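Local atomic coordinates of prolyl-ACP dehydrogenase (Oscillatoria sp., PDB entry 4IRN), a protein that oxidises the prolyl group carried on an acyl carrier protein, using FAD, in the biosynthesis of the cyanotoxin anatoxin-a. Residues Gln57-Asp62 with Gln78-Phe83; Tyr185-Tyr190 with Phe203-Thr208; Phe272-Glu277 with Trp341-Lys346; Glu352-Asn357 with Arg407-Lys412. All blocks are in the same frame, centred on the assembly; numbering follows the deposited sequence.

The four interactions follow one another along the chain. Interaction 1 lies in the N-terminal helical part, interaction 2 in the middle beta domain, and interactions 3 and 4 in the C-terminal helices. Interaction 1 stands apart, its centre 28 Å or more from the others. Interactions 2 and 3 have centres 24 Å apart but touch: Phe206 of strand 202-208 meets Phe272 of helix 268-282, joining the beta domain to the C-terminal domain. Interactions 3 and 4 are closest, with centres 13 Å apart; they touch, and helix 316-344 of interaction 3 is followed by helix 350-375 of interaction 4. Together they sample all three parts of the acyl-CoA dehydrogenase fold. Interaction 4 includes Val408 of the FAD pocket.

Interaction 1: Gln57-Asp62 with Gln78-Phe83; sequences QSLISD and QKCSEF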
# COMPACT_ATOMS: atom_id res chain seq x y z
N GLN A 57 10.23 -4.22 -36.86
CA GLN A 57 10.11 -4.16 -38.32
C GLN A 57 9.24 -5.23 -38.96
O GLN A 57 8.39 -4.91 -39.79
CB GLN A 57 11.50 -4.14 -38.98
CG GLN A 57 12.29 -2.85 -38.75
CD GLN A 57 13.79 -3.02 -38.88
OE1 GLN A 57 14.32 -4.13 -39.08
NE2 GLN A 57 14.51 -1.92 -38.75
N SER A 58 9.46 -6.51 -38.60
CA SER A 58 8.73 -7.63 -39.21
C SER A 58 7.62 -8.28 -38.37
O SER A 58 7.17 -9.37 -38.72
CB SER A 58 9.70 -8.66 -39.79
OG SER A 58 10.66 -9.06 -38.84
N LEU A 59 7.13 -7.61 -37.32
CA LEU A 59 6.04 -8.15 -36.50
C LEU A 59 4.81 -7.24 -36.43
O LEU A 59 3.85 -7.56 -35.72
CB LEU A 59 6.51 -8.57 -35.08
CG LEU A 59 7.49 -9.73 -34.92
CD1 LEU A 59 7.73 -10.02 -33.46
CD2 LEU A 59 6.99 -10.99 -35.58
N ILE A 60 4.83 -6.12 -37.18
CA ILE A 60 3.75 -5.12 -37.25
C ILE A 60 2.39 -5.79 -37.51
O ILE A 60 2.25 -6.58 -38.45
CB ILE A 60 4.06 -4.00 -38.31
CG1 ILE A 60 5.46 -3.36 -38.14
CG2 ILE A 60 2.94 -2.93 -38.42
CD1 ILE A 60 5.61 -2.34 -36.98
N SER A 61 1.41 -5.49 -36.64
CA SER A 61 0.06 -6.03 -36.76
C SER A 61 -0.95 -4.94 -36.43
O SER A 61 -0.59 -3.90 -35.88
CB SER A 61 -0.13 -7.24 -35.84
OG SER A 61 0.07 -6.92 -34.47
N ASP A 62 -2.22 -5.16 -36.81
CA ASP A 62 -3.32 -4.25 -36.53
C ASP A 62 -3.84 -4.67 -35.17
O ASP A 62 -4.87 -5.36 -35.08
CB ASP A 62 -4.40 -4.36 -37.62
CG ASP A 62 -5.52 -3.32 -37.56
OD1 ASP A 62 -5.54 -2.51 -36.60
OD2 ASP A 62 -6.39 -3.34 -38.46
N GLN A 78 5.15 -17.89 -36.98
CA GLN A 78 5.99 -18.47 -38.03
C GLN A 78 7.30 -17.71 -38.20
O GLN A 78 8.36 -18.33 -38.26
CB GLN A 78 5.24 -18.52 -39.37
CG GLN A 78 4.14 -19.59 -39.48
CD GLN A 78 3.15 -19.36 -40.63
OE1 GLN A 78 3.30 -18.45 -41.46
NE2 GLN A 78 2.01 -20.04 -40.60
N LYS A 79 7.24 -16.37 -38.24
CA LYS A 79 8.40 -15.48 -38.37
C LYS A 79 9.34 -15.57 -37.17
O LYS A 79 10.56 -15.55 -37.36
CB LYS A 79 7.98 -14.03 -38.64
CG LYS A 79 7.54 -13.78 -40.06
CD LYS A 79 7.31 -12.31 -40.32
CE LYS A 79 6.83 -12.03 -41.72
NZ LYS A 79 7.95 -12.08 -42.69
N CYS A 80 8.78 -15.70 -35.96
CA CYS A 80 9.52 -15.84 -34.71
C CYS A 80 10.28 -17.17 -34.67
O CYS A 80 11.43 -17.20 -34.24
CB CYS A 80 8.59 -15.69 -33.51
SG CYS A 80 8.19 -13.97 -33.10
N SER A 81 9.64 -18.26 -35.16
CA SER A 81 10.26 -19.60 -35.24
C SER A 81 11.40 -19.62 -36.26
O SER A 81 12.40 -20.29 -36.02
CB SER A 81 9.22 -20.66 -35.58
OG SER A 81 9.80 -21.95 -35.52
N GLU A 82 11.25 -18.87 -37.39
CA GLU A 82 12.26 -18.71 -38.44
C GLU A 82 13.47 -17.97 -37.85
O GLU A 82 14.61 -18.31 -38.18
CB GLU A 82 11.70 -17.90 -39.63
CG GLU A 82 10.78 -18.67 -40.56
CD GLU A 82 9.86 -17.81 -41.41
OE1 GLU A 82 10.29 -16.73 -41.87
OE2 GLU A 82 8.70 -18.23 -41.62
N PHE A 83 13.22 -16.98 -36.96
CA PHE A 83 14.26 -16.19 -36.29
C PHE A 83 15.01 -17.05 -35.28
O PHE A 83 16.22 -16.88 -35.11
CB PHE A 83 13.66 -14.93 -35.63
CG PHE A 83 14.69 -13.91 -35.18
CD1 PHE A 83 15.16 -13.91 -33.87
CD2 PHE A 83 15.18 -12.94 -36.05
CE1 PHE A 83 16.11 -12.97 -33.45
CE2 PHE A 83 16.13 -12.00 -35.63
CZ PHE A 83 16.59 -12.02 -34.33
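Leu59 and Cys80 make the close-packed inner part of this contact, and Ser58 and Lys79 its more open outer part. Inside, the thiol of Cys80 sits against the forked end of Leu59. Its SG is 4.0 Å from Leu59 CD1 and 4.1 Å from Leu59 CD2, so the sulfur meets both methyl groups almost equally. Leu59 holds its CG opposite the carbonyl carbon (chi1 -66°), which swings the fork towards helix 74-83 although its CB does not point there. Both residues are buried, and both also touch Phe54 of helix 42-58.

On the outer side Lys79 lies exposed. Its aliphatic chain passes in front of the carbonyl oxygen of Ser58, with Lys79 CD 3.4 Å from Ser58 O. This is a carbon against an oxygen and not a hydrogen bond. The chain runs extended as far as CE and bends only there, turning NZ aside (chi4 -78°). The side chains of Ser58 and Lys79 come no nearer than 4.4 Å, between Ser58 CB and Lys79 CD. The hydroxyl of Ser58 is turned back to its own helix and bonds Phe54 O. No hydrogen bond crosses between the two segments. The contact is plain packing of helix 74-83 against the end of helix 42-58, within the all-helical N-terminal domain of the acyl-CoA dehydrogenase fold.

Interaction 2: Tyr185-Tyr190 with Phe203-Thr208; sequences YILNGY and FIIFAT
No ring enters the contact of Leu187 with Ile205 and Ala207; the flat groups of both strands meet partners elsewhere. Phe206 points away from strand 184-191. Its ring meets Phe272 of helix 268-282 edge-to-face, and the ring of His160, an FAD-binding residue, with the planes at about 60°. Tyr185 meets Phe221 with the planes at about 55°, and Tyr190 makes a cation-pi contact with Arg250.

The contact itself rests on one methyl group. Leu187 CD2 rests against two neighbours on strand 202-208. It lies 4.0 Å from Ala207 CB and 4.1 Å from Ile205 CG2. Ile205 and Ala207 are two apart in sequence, and both point their CB towards Leu187. Ile205 presents its CG2 branch, which lies opposite its own backbone N while CG1 lies beside that N (chi1 -48°). The side chains of Leu187 and Ile205 run past each other in opposite directions.

All three residues are buried. No hydrogen bond joins the segments, and the nearest CA atoms, those of Leu187 and Ala207, are 7.7 Å apart. The strands belong to different sheets: 184-191 pairs with 177-181 and 249-257, while 202-208 pairs with 158-161 and 218-224. The contact is therefore side-chain packing between two sheets. The two strands run across each other rather than alongside, and such packing between sheets forms the hydrophobic core of the middle beta domain in the acyl-CoA dehydrogenase fold.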
# COMPACT_ATOMS: atom_id res chain seq x y z
N TYR A 185 -2.79 -46.73 -22.93
CA TYR A 185 -3.47 -46.07 -21.82
C TYR A 185 -4.77 -45.45 -22.30
O TYR A 185 -4.80 -44.85 -23.38
CB TYR A 185 -2.58 -44.98 -21.19
CG TYR A 185 -1.43 -45.49 -20.36
CD1 TYR A 185 -0.18 -45.71 -20.92
CD2 TYR A 185 -1.56 -45.67 -18.99
CE1 TYR A 185 0.90 -46.14 -20.15
CE2 TYR A 185 -0.49 -46.10 -18.20
CZ TYR A 185 0.74 -46.33 -18.79
OH TYR A 185 1.81 -46.75 -18.04
N ILE A 186 -5.83 -45.57 -21.50
CA ILE A 186 -7.14 -45.00 -21.81
C ILE A 186 -7.34 -43.78 -20.92
O ILE A 186 -7.46 -43.91 -19.69
CB ILE A 186 -8.30 -46.01 -21.66
CG1 ILE A 186 -8.00 -47.46 -22.15
CG2 ILE A 186 -9.65 -45.42 -22.08
CD1 ILE A 186 -7.59 -47.76 -23.56
N LEU A 187 -7.35 -42.58 -21.54
CA LEU A 187 -7.50 -41.31 -20.83
C LEU A 187 -8.91 -40.75 -20.88
O LEU A 187 -9.53 -40.68 -21.96
CB LEU A 187 -6.48 -40.28 -21.31
CG LEU A 187 -5.14 -40.27 -20.57
CD1 LEU A 187 -4.19 -41.33 -21.13
CD2 LEU A 187 -4.49 -38.91 -20.65
N ASN A 188 -9.43 -40.38 -19.71
CA ASN A 188 -10.76 -39.80 -19.52
C ASN A 188 -10.68 -38.66 -18.51
O ASN A 188 -10.07 -38.82 -17.45
CB ASN A 188 -11.76 -40.87 -19.07
CG ASN A 188 -12.25 -41.75 -20.18
OD1 ASN A 188 -13.15 -41.38 -20.94
ND2 ASN A 188 -11.66 -42.94 -20.30
N GLY A 189 -11.26 -37.52 -18.86
CA GLY A 189 -11.26 -36.33 -18.01
C GLY A 189 -11.61 -35.04 -18.72
O GLY A 189 -11.94 -35.04 -19.91
N TYR A 190 -11.57 -33.93 -17.97
CA TYR A 190 -11.88 -32.60 -18.50
C TYR A 190 -10.85 -31.60 -18.00
O TYR A 190 -10.57 -31.56 -16.80
CB TYR A 190 -13.32 -32.21 -18.16
CG TYR A 190 -13.69 -30.74 -18.30
CD1 TYR A 190 -13.67 -30.10 -19.54
CD2 TYR A 190 -14.19 -30.04 -17.22
CE1 TYR A 190 -14.06 -28.77 -19.68
CE2 TYR A 190 -14.63 -28.72 -17.35
CZ TYR A 190 -14.56 -28.09 -18.59
OH TYR A 190 -14.97 -26.79 -18.70
N PHE A 203 -0.18 -32.32 -27.31
CA PHE A 203 -0.75 -31.99 -26.02
C PHE A 203 0.00 -32.66 -24.88
O PHE A 203 0.16 -33.88 -24.88
CB PHE A 203 -2.24 -32.38 -25.99
CG PHE A 203 -3.12 -31.52 -26.87
CD1 PHE A 203 -3.30 -31.84 -28.22
CD2 PHE A 203 -3.80 -30.42 -26.35
CE1 PHE A 203 -4.12 -31.04 -29.03
CE2 PHE A 203 -4.62 -29.63 -27.17
CZ PHE A 203 -4.77 -29.95 -28.50
N ILE A 204 0.50 -31.86 -23.92
CA ILE A 204 1.18 -32.35 -22.73
C ILE A 204 0.10 -32.44 -21.64
O ILE A 204 -0.35 -31.42 -21.12
CB ILE A 204 2.41 -31.46 -22.33
CG1 ILE A 204 3.41 -31.22 -23.50
CG2 ILE A 204 3.11 -31.95 -21.06
CD1 ILE A 204 4.05 -32.46 -24.17
N ILE A 205 -0.35 -33.65 -21.34
CA ILE A 205 -1.45 -33.92 -20.42
C ILE A 205 -1.03 -34.56 -19.11
O ILE A 205 -0.33 -35.56 -19.10
CB ILE A 205 -2.59 -34.69 -21.15
CG1 ILE A 205 -2.91 -33.99 -22.50
CG2 ILE A 205 -3.80 -34.92 -20.25
CD1 ILE A 205 -4.30 -34.05 -23.04
N PHE A 206 -1.51 -33.98 -17.99
CA PHE A 206 -1.26 -34.45 -16.63
C PHE A 206 -2.46 -35.25 -16.15
O PHE A 206 -3.54 -34.70 -16.02
CB PHE A 206 -0.90 -33.27 -15.70
CG PHE A 206 0.50 -32.76 -15.96
CD1 PHE A 206 0.74 -31.81 -16.95
CD2 PHE A 206 1.58 -33.25 -15.24
CE1 PHE A 206 2.05 -31.37 -17.22
CE2 PHE A 206 2.88 -32.80 -15.50
CZ PHE A 206 3.11 -31.86 -16.48
N ALA A 207 -2.28 -36.56 -15.98
CA ALA A 207 -3.33 -37.50 -15.57
C ALA A 207 -2.89 -38.36 -14.37
O ALA A 207 -1.77 -38.22 -13.89
CB ALA A 207 -3.72 -38.38 -16.75
N THR A 208 -3.79 -39.24 -13.88
CA THR A 208 -3.50 -40.14 -12.76
C THR A 208 -3.76 -41.61 -13.10
O THR A 208 -4.79 -41.93 -13.71
CB THR A 208 -4.14 -39.64 -11.44
OG1 THR A 208 -3.69 -40.44 -10.35
CG2 THR A 208 -5.68 -39.61 -11.48

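Interaction 3: Phe272-Glu277 with Trp341-Lys346; sequences FNHSME and WMKENK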
# COMPACT_ATOMS: atom_id res chain seq x y z
N PHE A 272 5.68 -31.68 -13.41
CA PHE A 272 4.87 -30.47 -13.24
C PHE A 272 5.64 -29.37 -12.48
O PHE A 272 5.61 -28.20 -12.88
CB PHE A 272 3.55 -30.80 -12.53
CG PHE A 272 2.60 -29.62 -12.42
CD1 PHE A 272 1.76 -29.28 -13.48
CD2 PHE A 272 2.55 -28.85 -11.26
CE1 PHE A 272 0.90 -28.19 -13.37
CE2 PHE A 272 1.68 -27.76 -11.16
CZ PHE A 272 0.86 -27.45 -12.21
N ASN A 273 6.29 -29.78 -11.38
CA ASN A 273 7.09 -28.90 -10.53
C ASN A 273 8.32 -28.39 -11.26
O ASN A 273 8.74 -27.25 -11.03
CB ASN A 273 7.45 -29.60 -9.21
CG ASN A 273 6.34 -29.59 -8.16
OD1 ASN A 273 5.39 -28.79 -8.20
ND2 ASN A 273 6.45 -30.51 -7.20
N HIS A 274 8.90 -29.23 -12.19
CA HIS A 274 10.02 -28.80 -13.03
C HIS A 274 9.49 -27.81 -14.08
O HIS A 274 10.11 -26.79 -14.34
CB HIS A 274 10.68 -30.01 -13.70
CG HIS A 274 11.79 -29.68 -14.64
ND1 HIS A 274 11.55 -29.47 -15.99
CD2 HIS A 274 13.11 -29.48 -14.40
CE1 HIS A 274 12.72 -29.18 -16.53
NE2 HIS A 274 13.69 -29.17 -15.61
N SER A 275 8.29 -28.10 -14.61
CA SER A 275 7.58 -27.27 -15.59
C SER A 275 7.23 -25.89 -14.99
O SER A 275 7.39 -24.89 -15.67
CB SER A 275 6.34 -28.00 -16.11
OG SER A 275 5.49 -27.16 -16.88
N MET A 276 6.83 -25.85 -13.70
CA MET A 276 6.53 -24.61 -12.96
C MET A 276 7.76 -23.77 -12.68
O MET A 276 7.66 -22.56 -12.55
CB MET A 276 5.74 -24.89 -11.68
CG MET A 276 4.28 -25.17 -11.90
SD MET A 276 3.47 -24.05 -13.06
CE MET A 276 1.86 -23.84 -12.28
N GLU A 277 8.93 -24.41 -12.54
CA GLU A 277 10.20 -23.69 -12.35
C GLU A 277 10.48 -22.80 -13.59
O GLU A 277 10.67 -21.60 -13.45
CB GLU A 277 11.35 -24.68 -12.16
CG GLU A 277 11.88 -24.75 -10.75
CD GLU A 277 12.84 -25.90 -10.57
OE1 GLU A 277 12.37 -27.01 -10.21
OE2 GLU A 277 14.05 -25.71 -10.80
N TRP A 341 20.17 -17.14 -13.92
CA TRP A 341 21.50 -17.56 -13.49
C TRP A 341 21.45 -18.96 -12.86
O TRP A 341 22.20 -19.85 -13.26
CB TRP A 341 22.11 -16.54 -12.51
CG TRP A 341 23.53 -16.84 -12.12
CD1 TRP A 341 24.65 -16.48 -12.79
CD2 TRP A 341 23.96 -17.61 -10.99
NE1 TRP A 341 25.77 -16.96 -12.14
CE2 TRP A 341 25.37 -17.66 -11.03
CE3 TRP A 341 23.29 -18.27 -9.93
CZ2 TRP A 341 26.13 -18.32 -10.06
CZ3 TRP A 341 24.05 -18.93 -8.97
CH2 TRP A 341 25.45 -18.95 -9.04
N MET A 342 20.55 -19.15 -11.88
CA MET A 342 20.36 -20.41 -11.15
C MET A 342 20.05 -21.59 -12.07
O MET A 342 20.67 -22.65 -11.92
CB MET A 342 19.26 -20.26 -10.11
CG MET A 342 19.68 -19.45 -8.91
SD MET A 342 18.43 -19.56 -7.62
CE MET A 342 18.90 -21.12 -6.87
N LYS A 343 19.10 -21.41 -13.02
CA LYS A 343 18.72 -22.43 -13.99
C LYS A 343 19.85 -22.75 -14.98
O LYS A 343 19.97 -23.90 -15.41
CB LYS A 343 17.40 -22.09 -14.70
CG LYS A 343 16.15 -22.61 -13.98
CD LYS A 343 16.18 -24.12 -13.72
CE LYS A 343 14.81 -24.71 -13.61
NZ LYS A 343 14.85 -26.19 -13.51
N GLU A 344 20.69 -21.74 -15.30
CA GLU A 344 21.85 -21.90 -16.17
C GLU A 344 22.88 -22.77 -15.44
O GLU A 344 23.45 -23.68 -16.05
CB GLU A 344 22.43 -20.52 -16.56
CG GLU A 344 23.68 -20.53 -17.44
CD GLU A 344 23.65 -21.23 -18.78
OE1 GLU A 344 22.56 -21.42 -19.36
OE2 GLU A 344 24.75 -21.54 -19.30
N ASN A 345 23.06 -22.54 -14.12
CA ASN A 345 23.98 -23.28 -13.25
C ASN A 345 23.33 -24.57 -12.68
O ASN A 345 23.75 -25.06 -11.63
CB ASN A 345 24.56 -22.36 -12.17
CG ASN A 345 25.51 -21.31 -12.71
OD1 ASN A 345 26.73 -21.48 -12.71
ND2 ASN A 345 24.98 -20.19 -13.20
N LYS A 346 22.31 -25.09 -13.40
CA LYS A 346 21.56 -26.33 -13.14
C LYS A 346 21.08 -26.54 -11.69
O LYS A 346 21.12 -27.65 -11.17
CB LYS A 346 22.33 -27.56 -13.68
CG LYS A 346 22.85 -27.43 -15.12
CD LYS A 346 21.90 -27.98 -16.17
CE LYS A 346 22.47 -27.91 -17.56
NZ LYS A 346 21.68 -28.75 -18.51
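Glu277 OE2 is gripped by two donors, Lys343 NZ and the backbone N of Ala349. The bond from Lys343 NZ is 2.9 Å long and is part of a salt bridge. The ammonium group comes from above the carboxylate, 65° out of its plane. The two side chains cross at about a right angle. Lys343 is bent near its base (chi2 -55°) and then runs out straight, laying CE 3.8 Å from Glu277 CB. Both residues are buried, so each charge probably stabilises the other.

His274 lies beside the same ammonium group. Its NE2 is 3.8 Å from Lys343 NZ, an oblique approach that is not a hydrogen bond. The nearby lysine would probably disfavour a second proton on this ring.

Just beyond Lys343 the helix ends in a Schellman motif, with Lys346 as the C-prime residue at positive phi. Asn345 ND2 bonds Trp341 O at 2.8 Å and lies over the centre of the Trp341 ring. Helix 268-282 is thus tied to the C-terminal end of helix 316-344, with the start of helix 350-375 closing over Glu277 through Leu350 and helix 118-138 touching His274 through Thr137.

Interaction 4: Glu352-Asn357 with Arg407-Lys412; sequences EASMAN and RVVIAK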
# COMPACT_ATOMS: atom_id res chain seq x y z
N GLU A 352 12.73 -19.21 -6.15
CA GLU A 352 13.13 -18.02 -6.89
C GLU A 352 12.20 -17.72 -8.06
O GLU A 352 11.95 -16.54 -8.34
CB GLU A 352 14.59 -18.11 -7.33
CG GLU A 352 15.58 -17.97 -6.18
CD GLU A 352 15.79 -19.16 -5.26
OE1 GLU A 352 15.35 -20.28 -5.61
OE2 GLU A 352 16.41 -18.98 -4.19
N ALA A 353 11.66 -18.76 -8.72
CA ALA A 353 10.72 -18.63 -9.83
C ALA A 353 9.38 -18.12 -9.33
O ALA A 353 8.73 -17.32 -10.00
CB ALA A 353 10.55 -19.96 -10.53
N SER A 354 8.96 -18.58 -8.12
CA SER A 354 7.71 -18.19 -7.48
C SER A 354 7.76 -16.74 -7.04
O SER A 354 6.78 -16.02 -7.22
CB SER A 354 7.40 -19.11 -6.30
OG SER A 354 7.27 -20.45 -6.73
N MET A 355 8.92 -16.30 -6.49
CA MET A 355 9.16 -14.92 -6.06
C MET A 355 9.14 -13.98 -7.27
O MET A 355 8.57 -12.88 -7.19
CB MET A 355 10.50 -14.80 -5.33
CG MET A 355 10.49 -15.41 -3.95
SD MET A 355 12.06 -15.23 -3.08
CE MET A 355 11.87 -13.65 -2.44
N ALA A 356 9.74 -14.43 -8.40
CA ALA A 356 9.80 -13.69 -9.65
C ALA A 356 8.40 -13.50 -10.24
O ALA A 356 8.01 -12.38 -10.53
CB ALA A 356 10.70 -14.40 -10.65
N ASN A 357 7.63 -14.59 -10.33
CA ASN A 357 6.27 -14.58 -10.85
C ASN A 357 5.36 -13.69 -10.02
O ASN A 357 4.63 -12.87 -10.58
CB ASN A 357 5.72 -15.99 -10.90
CG ASN A 357 4.61 -16.14 -11.89
OD1 ASN A 357 3.43 -16.02 -11.54
ND2 ASN A 357 4.95 -16.39 -13.13
N ARG A 407 2.63 -17.11 -2.71
CA ARG A 407 2.83 -16.74 -1.30
C ARG A 407 2.84 -17.99 -0.43
O ARG A 407 3.72 -18.11 0.43
CB ARG A 407 1.73 -15.77 -0.84
CG ARG A 407 1.80 -14.41 -1.51
CD ARG A 407 0.67 -13.51 -1.08
NE ARG A 407 0.55 -12.33 -1.93
CZ ARG A 407 1.29 -11.23 -1.81
NH1 ARG A 407 2.22 -11.16 -0.87
NH2 ARG A 407 1.10 -10.20 -2.63
N VAL A 408 1.89 -18.94 -0.68
CA VAL A 408 1.79 -20.21 0.04
C VAL A 408 3.06 -21.05 -0.23
O VAL A 408 3.63 -21.60 0.72
CB VAL A 408 0.47 -20.97 -0.29
CG1 VAL A 408 0.50 -22.41 0.21
CG2 VAL A 408 -0.74 -20.23 0.26
N VAL A 409 3.52 -21.12 -1.51
CA VAL A 409 4.72 -21.84 -1.93
C VAL A 409 5.96 -21.25 -1.21
O VAL A 409 6.74 -22.02 -0.64
CB VAL A 409 4.86 -21.87 -3.48
CG1 VAL A 409 6.23 -22.41 -3.91
CG2 VAL A 409 3.74 -22.70 -4.11
N ILE A 410 6.11 -19.91 -1.19
CA ILE A 410 7.22 -19.21 -0.53
C ILE A 410 7.23 -19.54 0.97
O ILE A 410 8.28 -19.91 1.51
CB ILE A 410 7.24 -17.68 -0.85
CG1 ILE A 410 7.47 -17.43 -2.37
CG2 ILE A 410 8.30 -16.92 0.01
CD1 ILE A 410 6.91 -16.13 -2.90
N ALA A 411 6.05 -19.46 1.62
CA ALA A 411 5.88 -19.76 3.05
C ALA A 411 6.35 -21.18 3.41
O ALA A 411 7.00 -21.34 4.44
CB ALA A 411 4.43 -19.56 3.45
N LYS A 412 6.07 -22.18 2.53
CA LYS A 412 6.47 -23.58 2.72
C LYS A 412 7.98 -23.71 2.68
O LYS A 412 8.54 -24.39 3.53
CB LYS A 412 5.81 -24.51 1.69
CG LYS A 412 4.29 -24.54 1.72
CD LYS A 412 3.72 -25.58 2.65
CE LYS A 412 2.23 -25.46 2.79
NZ LYS A 412 1.70 -26.45 3.77
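Val409 and Ile410 meet Ser354 and Met355; on helix 403-414 they follow two residues that face other partners. Arg407 points its CB away from helix 350-375. Its NH1 forms a salt bridge with Glu324 and a hydrogen bond with Asn320, both of a neighbouring subunit. Val408 comes next and touches the bound FAD.

Val409 turns to the contact. Its CG1 methyl, opposite the backbone N (chi1 170°), lies 3.6 Å from Ser354 OG. This is packing of a methyl group on a hydroxyl. The polar needs of that buried hydroxyl are met elsewhere, by a hydrogen bond to Leu350 O and another from Arg280 NH1.

The nearest pair of CA atoms is that of Ser354 and Ile410, 7.0 Å apart. Here the two helices pack with their axes 9.3 Å apart and their N-to-C directions 145° from parallel, so they run roughly antiparallel. This is helix-on-helix packing in the helical C-terminal domain of the acyl-CoA dehydrogenase fold.

More of Ile410 than of Val409 is buried against the partner segment. Its CG1 branch lies opposite the carbonyl carbon (chi1 -63°), which carries CD1 to 3.8 Å from Met355 CG. CG1 follows at 4.0 Å from the same Met355 CG. The two side chains cross at about a right angle, and the methionine is met at CG, next to the sulfur, and not at the sulfur itself. Ala411, one residue on, packs on Val323 of the neighbouring subunit, which Ile410 also touches. At Lys412 the helix carries on, its N bonded to Val408 O at 3.1 Å.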